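Local coordinates for rhamnose ABC transporter, rhamnose-binding protein (Actinomyces odontolyticus ATCC 17982, PDB 5BQ3) that probably binds a carbohydrate, most likely rhamnose, outside the cell membrane and delivers it to an ABC transporter for uptake, at residues S70-S73 / Q74-F77; K201-Q204 / E205-L209; N252-R255 / S256-K259. All coordinates share one frame; numbering follows the deposited sequence.

Interaction 1 of 3, residues S70-S73 / Q74-F77; sequences SSSS and QVSF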
loop_
_atom_site.group_PDB
_atom_site.type_symbol
_atom_site.label_atom_id
_atom_site.label_comp_id
_atom_site.label_asym_id
_atom_site.label_seq_id
_atom_site.Cartn_x
_atom_site.Cartn_y
_atom_site.Cartn_z
ATOM N N SER A 70 0.440 -8.459 -16.350
ATOM C CA SER A 70 -0.407 -7.962 -17.440
ATOM C C SER A 70 -1.866 -7.927 -16.968
ATOM O O SER A 70 -2.220 -8.665 -16.046
ATOM C CB SER A 70 -0.251 -8.839 -18.680
ATOM O OG SER A 70 -1.150 -8.481 -19.718
ATOM N N SER A 71 -2.705 -7.083 -17.601
ATOM C CA SER A 71 -4.122 -6.880 -17.278
ATOM C C SER A 71 -4.920 -8.201 -17.119
ATOM O O SER A 71 -5.586 -8.376 -16.094
ATOM C CB SER A 71 -4.784 -6.000 -18.336
ATOM O OG SER A 71 -4.714 -6.580 -19.629
ATOM N N SER A 72 -4.829 -9.126 -18.107
ATOM C CA SER A 72 -5.550 -10.409 -18.108
ATOM C C SER A 72 -4.633 -11.632 -17.871
ATOM O O SER A 72 -5.040 -12.760 -18.171
ATOM C CB SER A 72 -6.295 -10.592 -19.429
ATOM O OG SER A 72 -7.356 -9.671 -19.616
ATOM N N SER A 73 -3.426 -11.420 -17.307
ATOM C CA SER A 73 -2.445 -12.488 -17.059
ATOM C C SER A 73 -2.865 -13.463 -15.939
ATOM O O SER A 73 -2.377 -14.597 -15.914
ATOM C CB SER A 73 -1.078 -11.893 -16.737
ATOM O OG SER A 73 -1.110 -11.089 -15.569
ATOM N N GLN A 74 -3.763 -13.030 -15.034
ATOM C CA GLN A 74 -4.244 -13.814 -13.891
ATOM C C GLN A 74 -5.504 -14.648 -14.199
ATOM O O GLN A 74 -5.801 -15.578 -13.446
ATOM C CB GLN A 74 -4.544 -12.882 -12.706
ATOM C CG GLN A 74 -3.332 -12.114 -12.187
ATOM C CD GLN A 74 -3.726 -10.988 -11.268
ATOM O OE1 GLN A 74 -4.428 -10.048 -11.652
ATOM N NE2 GLN A 74 -3.242 -11.031 -10.042
ATOM N N VAL A 75 -6.239 -14.314 -15.285
ATOM C CA VAL A 75 -7.503 -14.935 -15.722
ATOM C C VAL A 75 -7.391 -16.478 -15.841
ATOM O O VAL A 75 -8.282 -17.182 -15.358
ATOM C CB VAL A 75 -8.019 -14.297 -17.044
ATOM C CG1 VAL A 75 -9.282 -14.988 -17.559
ATOM C CG2 VAL A 75 -8.272 -12.804 -16.865
ATOM N N SER A 76 -6.309 -16.993 -16.457
ATOM C CA SER A 76 -6.096 -18.438 -16.623
ATOM C C SER A 76 -5.875 -19.138 -15.277
ATOM O O SER A 76 -6.302 -20.280 -15.115
ATOM C CB SER A 76 -4.917 -18.710 -17.554
ATOM O OG SER A 76 -3.712 -18.153 -17.057
ATOM N N PHE A 77 -5.233 -18.446 -14.315
ATOM C CA PHE A 77 -4.942 -18.957 -12.973
ATOM C C PHE A 77 -6.191 -18.962 -12.085
ATOM O O PHE A 77 -6.326 -19.872 -11.267
ATOM C CB PHE A 77 -3.808 -18.158 -12.312
ATOM C CG PHE A 77 -2.480 -18.358 -12.999
ATOM C CD1 PHE A 77 -1.665 -19.436 -12.675
ATOM C CD2 PHE A 77 -2.058 -17.489 -13.998
ATOM C CE1 PHE A 77 -0.450 -19.636 -13.332
ATOM C CE2 PHE A 77 -0.843 -17.690 -14.657
ATOM C CZ PHE A 77 -0.047 -18.763 -14.320
HETATM O O HOH W 1 -3.936 -15.426 -18.294
#
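V75 lays its CG2 methyl against S72, where CG2 stands 3.9 Å from S72 CB and 3.5 Å from S72 O. The branch that does this lies beside the backbone nitrogen of V75, while CG1 is anti to that nitrogen (chi1 176°). The same carbonyl takes a long, weak hydrogen bond from the backbone: V75 N to S72 O is 3.5 Å, bent to 148° at the hydrogen. One step earlier a type I beta turn runs from S70 to S73, and the backbone bond that closes it, S73 N to S70 O, shares its acceptor with the S73 hydroxyl. S73 OG donates to S70 O over 2.7 Å, tilted 25° from the carbonyl plane and on the same face as S73 N. With its hydroxyl set between its own backbone nitrogen and carbonyl carbon, S73 can turn OG back across the turn; E68 O is a further, weak partner. The turn lies in the connection from strand 60-63 to helix 75-83 in the lobe with the six-stranded parallel sheet, consistent with a type I periplasmic binding fold. A water joins the turn to S76, donating to S72 O at 2.9 Å and, weakly, to S73 O; its bond with S76 OG measures 3.0 Å. F77 meets S73 O with the edge of its ring: CD2 is 3.5 Å from that oxygen, which lies near the ring plane. The Q74 side chain leaves this group, its CG standing 4.2 Å from S73 OG. Farther out, NE2 donates to A92 O and P34 O and OE1 accepts from N94 N, so three backbone groups fix the amide's rotation and tie this segment to the loops following strands 29-33 and 88-91.

Interaction 2 of 3, residues K201-Q204 / E205-L209; sequences KSFQ and EAQGL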
loop_
_atom_site.group_PDB
_atom_site.type_symbol
_atom_site.label_atom_id
_atom_site.label_comp_id
_atom_site.label_asym_id
_atom_site.label_seq_id
_atom_site.Cartn_x
_atom_site.Cartn_y
_atom_site.Cartn_z
ATOM N N LYS A 201 14.367 11.048 -14.298
ATOM C CA LYS A 201 13.476 12.210 -14.376
ATOM C C LYS A 201 13.263 12.830 -12.978
ATOM O O LYS A 201 13.345 14.051 -12.855
ATOM C CB LYS A 201 12.133 11.823 -15.037
ATOM C CG LYS A 201 11.095 12.951 -15.166
ATOM C CD LYS A 201 11.389 13.943 -16.288
ATOM C CE LYS A 201 10.313 14.996 -16.381
ATOM N NZ LYS A 201 10.705 16.110 -17.284
ATOM N N SER A 202 13.023 11.997 -11.937
ATOM C CA SER A 202 12.822 12.440 -10.546
ATOM C C SER A 202 14.068 13.140 -9.984
ATOM O O SER A 202 13.931 14.077 -9.194
ATOM C CB SER A 202 12.445 11.268 -9.646
ATOM O OG SER A 202 11.250 10.635 -10.065
ATOM N N PHE A 203 15.276 12.686 -10.396
ATOM C CA PHE A 203 16.556 13.272 -9.994
ATOM C C PHE A 203 16.709 14.661 -10.616
ATOM O O PHE A 203 17.168 15.585 -9.942
ATOM C CB PHE A 203 17.727 12.362 -10.407
ATOM C CG PHE A 203 19.072 12.776 -9.858
ATOM C CD1 PHE A 203 19.857 13.714 -10.522
ATOM C CD2 PHE A 203 19.563 12.220 -8.685
ATOM C CE1 PHE A 203 21.092 14.109 -10.005
ATOM C CE2 PHE A 203 20.809 12.598 -8.181
ATOM C CZ PHE A 203 21.560 13.549 -8.837
ATOM N N GLN A 204 16.332 14.794 -11.908
ATOM C CA GLN A 204 16.387 16.039 -12.677
ATOM C C GLN A 204 15.383 17.050 -12.137
ATOM O O GLN A 204 15.693 18.242 -12.082
ATOM C CB GLN A 204 16.128 15.770 -14.167
ATOM C CG GLN A 204 17.340 15.206 -14.908
ATOM C CD GLN A 204 17.014 14.549 -16.232
ATOM O OE1 GLN A 204 15.869 14.532 -16.705
ATOM N NE2 GLN A 204 18.032 13.981 -16.861
ATOM N N GLU A 205 14.189 16.572 -11.722
ATOM C CA GLU A 205 13.125 17.401 -11.148
ATOM C C GLU A 205 13.535 17.934 -9.779
ATOM O O GLU A 205 13.237 19.086 -9.475
ATOM C CB GLU A 205 11.795 16.638 -11.053
ATOM C CG GLU A 205 11.085 16.440 -12.387
ATOM C CD GLU A 205 10.752 17.679 -13.200
ATOM O OE1 GLU A 205 10.234 18.662 -12.621
ATOM O OE2 GLU A 205 10.992 17.658 -14.426
ATOM N N ALA A 206 14.241 17.114 -8.975
ATOM C CA ALA A 206 14.749 17.484 -7.649
ATOM C C ALA A 206 15.883 18.505 -7.765
ATOM O O ALA A 206 15.991 19.394 -6.919
ATOM C CB ALA A 206 15.232 16.249 -6.907
ATOM N N GLN A 207 16.719 18.375 -8.818
ATOM C CA GLN A 207 17.845 19.264 -9.117
ATOM C C GLN A 207 17.326 20.662 -9.490
ATOM O O GLN A 207 17.825 21.657 -8.960
ATOM C CB GLN A 207 18.701 18.668 -10.250
ATOM C CG GLN A 207 20.060 19.346 -10.437
ATOM C CD GLN A 207 20.915 18.721 -11.518
ATOM O OE1 GLN A 207 20.519 17.780 -12.220
ATOM N NE2 GLN A 207 22.122 19.242 -11.677
ATOM N N GLY A 208 16.317 20.709 -10.364
ATOM C CA GLY A 208 15.673 21.938 -10.814
ATOM C C GLY A 208 14.818 22.599 -9.749
ATOM O O GLY A 208 14.630 23.819 -9.774
ATOM N N LEU A 209 14.298 21.790 -8.804
ATOM C CA LEU A 209 13.467 22.214 -7.674
ATOM C C LEU A 209 14.252 23.141 -6.738
ATOM O O LEU A 209 13.720 24.166 -6.314
ATOM C CB LEU A 209 12.979 20.966 -6.913
ATOM C CG LEU A 209 11.701 21.057 -6.080
ATOM C CD1 LEU A 209 10.510 21.481 -6.922
ATOM C CD2 LEU A 209 11.395 19.717 -5.444
#
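Four consecutive backbone bonds, from E205 N to K201 O (2.9 Å), A206 N to S202 O, Q207 N to F203 O and G208 N to Q204 O (3.1 Å), join residues four apart and define a regular alpha-helical stretch. This stretch belongs to helix 199-212, the connecting helix of a beta-alpha-beta crossover between the parallel strands 187-194 and 218-221. On one flank K201 and E205 form a salt bridge one turn apart, NZ to OE2 at 3.3 Å, and its hydrogen bond is weak. The lysine starts with CG anti to its backbone nitrogen (chi1 179°) and bends at the next torsion (chi2 76°), which carries the chain along the helix toward the glutamate. E205 bends as well (chi2 -57°), and the two chains cross obliquely, K201 CE lying 3.4 Å from E205 OE2, so methylene contact accompanies the charge pairing. Replacing K201 with an alanine would probably leave the E205 carboxylate without its charged mate on this turn and freer to swing. The flank facing the sheet places the side chains of S202, E205 and A206 against L158 of strand 153-159, with L209 reaching strands 153-159 and 187-194. S202 OG, which is buried, is satisfied by D198 O just before the helix, and a side-chain oxygen of D198 takes the hydrogen of K201 N. Across the helix from the salt bridge, F203 and Q207 reach helix 224-236 at R232 and Y233. Between these two residues themselves the approach is loose, Q207 OE1 standing 4.3 Å from F203 CE1, whereas Q207 CB lies 3.5 Å from both F203 O and Q204 O.

Interaction 3 of 3, residues N252-R255 / S256-K259; sequences NEMR and SFVK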
loop_
_atom_site.group_PDB
_atom_site.type_symbol
_atom_site.label_atom_id
_atom_site.label_comp_id
_atom_site.label_asym_id
_atom_site.label_seq_id
_atom_site.Cartn_x
_atom_site.Cartn_y
_atom_site.Cartn_z
ATOM N N ASN A 252 14.615 -0.730 2.218
ATOM C CA ASN A 252 15.871 -1.197 1.614
ATOM C C ASN A 252 16.607 -0.106 0.835
ATOM O O ASN A 252 17.829 0.002 0.953
ATOM C CB ASN A 252 15.617 -2.399 0.701
ATOM C CG ASN A 252 15.252 -3.668 1.432
ATOM O OD1 ASN A 252 14.541 -3.660 2.444
ATOM N ND2 ASN A 252 15.715 -4.797 0.923
ATOM N N GLU A 253 15.870 0.690 0.043
ATOM C CA GLU A 253 16.414 1.781 -0.769
ATOM C C GLU A 253 16.800 2.991 0.089
ATOM O O GLU A 253 17.787 3.666 -0.201
ATOM C CB GLU A 253 15.384 2.215 -1.825
ATOM C CG GLU A 253 15.098 1.179 -2.901
ATOM C CD GLU A 253 14.028 1.532 -3.921
ATOM O OE1 GLU A 253 13.257 2.493 -3.690
ATOM O OE2 GLU A 253 13.943 0.820 -4.947
HETATM N N MSE A 254 16.017 3.251 1.143
HETATM C CA MSE A 254 16.140 4.401 2.034
HETATM C C MSE A 254 17.097 4.213 3.210
HETATM O O MSE A 254 17.510 5.215 3.793
HETATM C CB MSE A 254 14.753 4.749 2.586
HETATM C CG MSE A 254 13.751 5.138 1.511
HETATM SE SE MSE A 254 14.288 6.748 0.593
HETATM C CE MSE A 254 13.691 7.926 1.912
ATOM N N ARG A 255 17.431 2.955 3.566
ATOM C CA ARG A 255 18.285 2.563 4.696
ATOM C C ARG A 255 19.545 3.421 4.848
ATOM O O ARG A 255 19.796 3.935 5.938
ATOM C CB ARG A 255 18.694 1.088 4.569
ATOM C CG ARG A 255 18.791 0.374 5.909
ATOM C CD ARG A 255 19.218 -1.079 5.778
ATOM N NE ARG A 255 18.349 -1.867 4.899
ATOM C CZ ARG A 255 17.171 -2.367 5.256
ATOM N NH1 ARG A 255 16.691 -2.149 6.471
ATOM N NH2 ARG A 255 16.458 -3.078 4.397
ATOM N N SER A 256 20.326 3.571 3.763
ATOM C CA SER A 256 21.573 4.338 3.738
ATOM C C SER A 256 21.340 5.830 3.990
ATOM O O SER A 256 22.109 6.436 4.726
ATOM C CB SER A 256 22.295 4.148 2.408
ATOM O OG SER A 256 21.498 4.594 1.323
ATOM N N PHE A 257 20.273 6.408 3.405
ATOM C CA PHE A 257 19.930 7.827 3.530
ATOM C C PHE A 257 19.410 8.183 4.919
ATOM O O PHE A 257 19.602 9.314 5.367
ATOM C CB PHE A 257 18.896 8.230 2.471
ATOM C CG PHE A 257 19.345 7.984 1.053
ATOM C CD1 PHE A 257 20.370 8.737 0.489
ATOM C CD2 PHE A 257 18.738 7.006 0.276
ATOM C CE1 PHE A 257 20.788 8.502 -0.820
ATOM C CE2 PHE A 257 19.150 6.780 -1.039
ATOM C CZ PHE A 257 20.174 7.529 -1.578
ATOM N N VAL A 258 18.755 7.225 5.593
ATOM C CA VAL A 258 18.213 7.405 6.939
ATOM C C VAL A 258 19.386 7.460 7.944
ATOM O O VAL A 258 19.357 8.276 8.870
ATOM C CB VAL A 258 17.162 6.314 7.284
ATOM C CG1 VAL A 258 16.693 6.431 8.722
ATOM C CG2 VAL A 258 15.961 6.387 6.348
ATOM N N LYS A 259 20.432 6.639 7.719
ATOM C CA LYS A 259 21.626 6.578 8.569
ATOM C C LYS A 259 22.557 7.777 8.345
ATOM O O LYS A 259 23.156 8.251 9.313
ATOM C CB LYS A 259 22.393 5.262 8.354
ATOM C CG LYS A 259 21.612 3.994 8.725
ATOM C CD LYS A 259 21.413 3.805 10.215
ATOM C CE LYS A 259 20.506 2.634 10.487
ATOM N NZ LYS A 259 20.203 2.491 11.934
HETATM O O HOH W 2 20.054 2.012 1.038
#
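F257 sets its ring beside E253 and M254 one turn back: CE2 is 3.5 Å from E253 O, while M254 CA lies near the ring plane at its edge. Over one ring face S256 OG stands 3.8 Å above the plane, displaced toward the rim. The helix is kinked here, since neither S256 N nor F257 N finds its regular helical bond to the preceding turn. A water takes over for S256: it accepts from S256 N at 3.2 Å and donates to N252 O at 3.0 Å and, weakly, to E253 O. F257 N stands 3.0 Å from M254 O; elsewhere the backbone of F257 bonds with V263 and that of N252 with F332. Regular bonding resumes with V258 N to M254 O, 3.0 Å and nearly in line with the carbonyl (168°), followed by K259 N to R255 O at 3.3 Å. The cationic ends find partners in the C-terminal tail: R255 makes long, weak ion pairs with D328 and D331 and a weak bond to Y330 O, and K259 NZ pairs weakly with D328. N252 ND2 donates to D331 OD1. Selenomethionine M254 packs its SE 4.5 Å from F257 CD2. From that side the helix rests on its surroundings: M254 and F257 touch I227, A231 and S235 of helix 224-236, and M254 and V258 meet F266 of strand 266-268.

Interaction 1 belongs to one lobe of the two-lobed protein, with the six-stranded sheet, and interactions 2 and 3 to the other, with the four-stranded sheet. The separations fit this: the centre of interaction 1 is 36 Å from that of interaction 2 and 35 Å from that of interaction 3, with nearest atoms about 23 and 20 Å apart. Interactions 2 and 3 are 19 Å apart between centres and about 8 Å between nearest atoms. They do not touch, but both lean on helix 224-236, which S202 meets at A229 and E253 at A228. In this family the ligand generally binds between the lobes, and none of the three contacts can be assigned to that site.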